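Local coordinates for inactivation-no-after-potential D protein (Drosophila melanogaster, PDB 5F67) that probably scaffolds the fly phototransduction machinery, its third PDZ domain recognising the C-terminal tail of the TRP channel, at residues A[15-20]-A[72-77]. Sequence-based numbering, arbitrary orientation.
Sequences KFIFDQ and MLLAVN
Ile-17 carries its side of this contact alone, pushing both of its branches from the short helix 17-20 against Leu-74 and Ala-75 of strand 72-76. The CG2 methyl, anti to the backbone N (CG1 beside that N, chi1 -66°), meets Leu-74 CD1 at 3.7 Å and also touches Leu-74 CB, 4.0 Å from it; the two branched side chains lie across one another at a slant. The other branch is extended, with CD1 anti to CA (chi2 169°), and runs on to the strand itself: Ile-17 CD1 rests 3.6 Å from Leu-74 O and 3.9 Å from Ala-75 CB. All three residues are buried, and their side chains meet by apolar contact alone. Behind the isoleucine, its CG1 lies over the rim of one face of the Phe-16 ring, 3.9 Å above the plane, while Gln-20 OE1 sits at that ring's edge. An alanine in place of Ile-17 would probably strip Leu-74 CD1 and Ala-75 CB of the methyls that touch them and open a gap between helix and strand. Leu-74 and Ala-75 can both point toward Ile-17 because they form a classic beta bulge opposite Ile-103 of strand 99-105, breaking the usual alternation of side chains. The arrangement packs an N-terminal helical turn against one face of the antiparallel sheet of a PDZ fold, the other face of which receives helix 86-95.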
ATOM      1  N   LYS A  15     -11.421   1.901  12.300  1.00 14.89           N
ATOM      2  CA  LYS A  15     -12.146   3.171  12.197  1.00 15.95           C
ATOM      3  C   LYS A  15     -11.433   4.324  12.918  1.00 14.10           C
ATOM      4  O   LYS A  15     -11.521   5.471  12.483  1.00 16.59           O
ATOM      5  CB  LYS A  15     -13.608   3.038  12.668  1.00 17.90           C
ATOM      6  CG  LYS A  15     -14.463   4.314  12.479  1.00 21.19           C
ATOM      7  CD  LYS A  15     -15.939   4.081  12.775  1.00 29.62           C
ATOM      8  CE  LYS A  15     -16.601   3.205  11.703  1.00 36.07           C
ATOM      9  NZ  LYS A  15     -16.632   3.851  10.344  1.00 20.29           N
ATOM     10  N   PHE A  16     -10.716   4.020  13.998  1.00 15.48           N
ATOM     11  CA  PHE A  16     -10.038   5.066  14.758  1.00 15.53           C
ATOM     12  C   PHE A  16      -9.013   5.815  13.907  1.00 15.31           C
ATOM     13  O   PHE A  16      -8.673   6.959  14.206  1.00 15.74           O
ATOM     14  CB  PHE A  16      -9.354   4.493  16.014  1.00 18.00           C
ATOM     15  CG  PHE A  16      -8.051   3.804  15.737  1.00 21.75           C
ATOM     16  CD1 PHE A  16      -6.845   4.491  15.854  1.00 18.74           C
ATOM     17  CD2 PHE A  16      -8.024   2.466  15.353  1.00 24.17           C
ATOM     18  CE1 PHE A  16      -5.635   3.859  15.586  1.00 18.61           C
ATOM     19  CE2 PHE A  16      -6.814   1.829  15.092  1.00 19.10           C
ATOM     20  CZ  PHE A  16      -5.622   2.527  15.210  1.00 22.18           C
ATOM     21  N   ILE A  17      -8.508   5.158  12.864  1.00 14.31           N
ATOM     22  CA  ILE A  17      -7.507   5.767  12.001  1.00 14.91           C
ATOM     23  C   ILE A  17      -7.989   7.088  11.404  1.00 15.32           C
ATOM     24  O   ILE A  17      -7.195   8.020  11.222  1.00 16.08           O
ATOM     25  CB  ILE A  17      -7.070   4.780  10.897  1.00 15.82           C
ATOM     26  CG1 ILE A  17      -6.349   3.586  11.536  1.00 13.24           C
ATOM     27  CG2 ILE A  17      -6.184   5.466   9.860  1.00 14.49           C
ATOM     28  CD1 ILE A  17      -6.093   2.412  10.586  1.00 17.39           C
ATOM     29  N   PHE A  18      -9.287   7.193  11.130  1.00 15.19           N
ATOM     30  CA  PHE A  18      -9.816   8.402  10.498  1.00 11.60           C
ATOM     31  C   PHE A  18     -10.001   9.554  11.477  1.00 15.00           C
ATOM     32  O   PHE A  18     -10.355  10.663  11.070  1.00 18.12           O
ATOM     33  CB  PHE A  18     -11.109   8.092   9.725  1.00 11.36           C
ATOM     34  CG  PHE A  18     -10.897   7.111   8.617  1.00 14.01           C
ATOM     35  CD1 PHE A  18     -10.264   7.509   7.436  1.00 12.95           C
ATOM     36  CD2 PHE A  18     -11.257   5.775   8.774  1.00 11.15           C
ATOM     37  CE1 PHE A  18     -10.025   6.581   6.408  1.00 10.88           C
ATOM     38  CE2 PHE A  18     -11.014   4.843   7.758  1.00 12.27           C
ATOM     39  CZ  PHE A  18     -10.400   5.250   6.570  1.00 12.75           C
ATOM     40  N   ASP A  19      -9.773   9.298  12.762  1.00 13.48           N
ATOM     41  CA  ASP A  19      -9.766  10.392  13.741  1.00 13.43           C
ATOM     42  C   ASP A  19      -8.330  10.849  13.962  1.00 19.19           C
ATOM     43  O   ASP A  19      -8.073  12.021  14.223  1.00 19.09           O
ATOM     44  CB  ASP A  19     -10.396   9.966  15.075  1.00 14.93           C
ATOM     45  CG  ASP A  19     -11.903  10.086  15.069  1.00 19.32           C
ATOM     46  OD1 ASP A  19     -12.473  10.235  13.964  1.00 19.03           O
ATOM     47  OD2 ASP A  19     -12.527  10.034  16.162  1.00 19.92           O
ATOM     48  N   GLN A  20      -7.394   9.915  13.858  1.00 16.65           N
ATOM     49  CA  GLN A  20      -5.976  10.253  13.981  1.00 13.69           C
ATOM     50  C   GLN A  20      -5.446  10.870  12.685  1.00 19.50           C
ATOM     51  O   GLN A  20      -4.597  11.772  12.713  1.00 20.55           O
ATOM     52  CB  GLN A  20      -5.167   9.001  14.329  1.00 17.92           C
ATOM     53  CG  GLN A  20      -3.725   9.310  14.688  1.00 27.07           C
ATOM     54  CD  GLN A  20      -3.030   8.157  15.387  1.00 24.07           C
ATOM     55  OE1 GLN A  20      -3.675   7.213  15.851  1.00 30.00           O
ATOM     56  NE2 GLN A  20      -1.708   8.239  15.480  1.00 29.40           N
ATOM     57  N   MET A  72       1.203   6.910   2.843  1.00 11.87           N
ATOM     58  CA  MET A  72       1.443   6.090   4.037  1.00 10.03           C
ATOM     59  C   MET A  72       0.374   5.011   4.108  1.00 16.04           C
ATOM     60  O   MET A  72      -0.805   5.296   3.926  1.00 14.10           O
ATOM     61  CB  MET A  72       1.388   6.950   5.299  1.00 11.26           C
ATOM     62  CG  MET A  72       1.856   6.250   6.576  1.00 14.21           C
ATOM     63  SD  MET A  72       1.657   7.353   8.003  1.00 23.09           S
ATOM     64  CE  MET A  72       2.492   6.368   9.262  1.00 30.84           C
ATOM     65  N   LEU A  73       0.790   3.773   4.358  1.00 10.77           N
ATOM     66  CA  LEU A  73      -0.125   2.638   4.447  1.00  9.97           C
ATOM     67  C   LEU A  73      -0.519   2.423   5.903  1.00 14.94           C
ATOM     68  O   LEU A  73       0.334   2.091   6.747  1.00 14.86           O
ATOM     69  CB  LEU A  73       0.551   1.374   3.885  1.00 10.86           C
ATOM     70  CG  LEU A  73      -0.278   0.097   4.010  1.00 10.81           C
ATOM     71  CD1 LEU A  73      -1.548   0.177   3.170  1.00 14.64           C
ATOM     72  CD2 LEU A  73       0.560  -1.120   3.608  1.00 12.35           C
ATOM     73  N   LEU A  74      -1.803   2.631   6.201  1.00 12.54           N
ATOM     74  CA  LEU A  74      -2.270   2.652   7.585  1.00 12.95           C
ATOM     75  C   LEU A  74      -3.020   1.380   8.003  1.00 11.12           C
ATOM     76  O   LEU A  74      -3.053   1.041   9.186  1.00 12.81           O
ATOM     77  CB  LEU A  74      -3.145   3.886   7.818  1.00 10.25           C
ATOM     78  CG  LEU A  74      -2.432   5.205   7.497  1.00 13.94           C
ATOM     79  CD1 LEU A  74      -3.415   6.369   7.519  1.00 17.87           C
ATOM     80  CD2 LEU A  74      -1.323   5.453   8.490  1.00 21.08           C
ATOM     81  N   ALA A  75      -3.614   0.680   7.044  1.00 10.92           N
ATOM     82  CA  ALA A  75      -4.230  -0.621   7.328  1.00 10.37           C
ATOM     83  C   ALA A  75      -4.322  -1.486   6.085  1.00 12.31           C
ATOM     84  O   ALA A  75      -4.414  -0.972   4.969  1.00 13.29           O
ATOM     85  CB  ALA A  75      -5.614  -0.436   7.932  1.00 14.92           C
ATOM     86  N   VAL A  76      -4.304  -2.800   6.292  1.00 11.99           N
ATOM     87  CA  VAL A  76      -4.558  -3.770   5.227  1.00 13.65           C
ATOM     88  C   VAL A  76      -5.718  -4.627   5.708  1.00 14.42           C
ATOM     89  O   VAL A  76      -5.572  -5.359   6.694  1.00 12.45           O
ATOM     90  CB  VAL A  76      -3.337  -4.656   4.986  1.00 10.87           C
ATOM     91  CG1 VAL A  76      -3.647  -5.715   3.908  1.00 12.88           C
ATOM     92  CG2 VAL A  76      -2.150  -3.800   4.566  1.00 14.73           C
ATOM     93  N   ASN A  77      -6.855  -4.544   5.015  1.00 10.36           N
ATOM     94  CA  ASN A  77      -8.089  -5.158   5.508  1.00 12.47           C
ATOM     95  C   ASN A  77      -8.316  -4.728   6.952  1.00 17.39           C
ATOM     96  O   ASN A  77      -8.261  -3.533   7.236  1.00 16.75           O
ATOM     97  CB  ASN A  77      -8.090  -6.684   5.327  1.00 13.33           C
ATOM     98  CG  ASN A  77      -8.181  -7.095   3.863  1.00 15.03           C
ATOM     99  OD1 ASN A  77      -8.780  -6.392   3.047  1.00 16.51           O
ATOM    100  ND2 ASN A  77      -7.580  -8.230   3.520  1.00 16.22           N
TER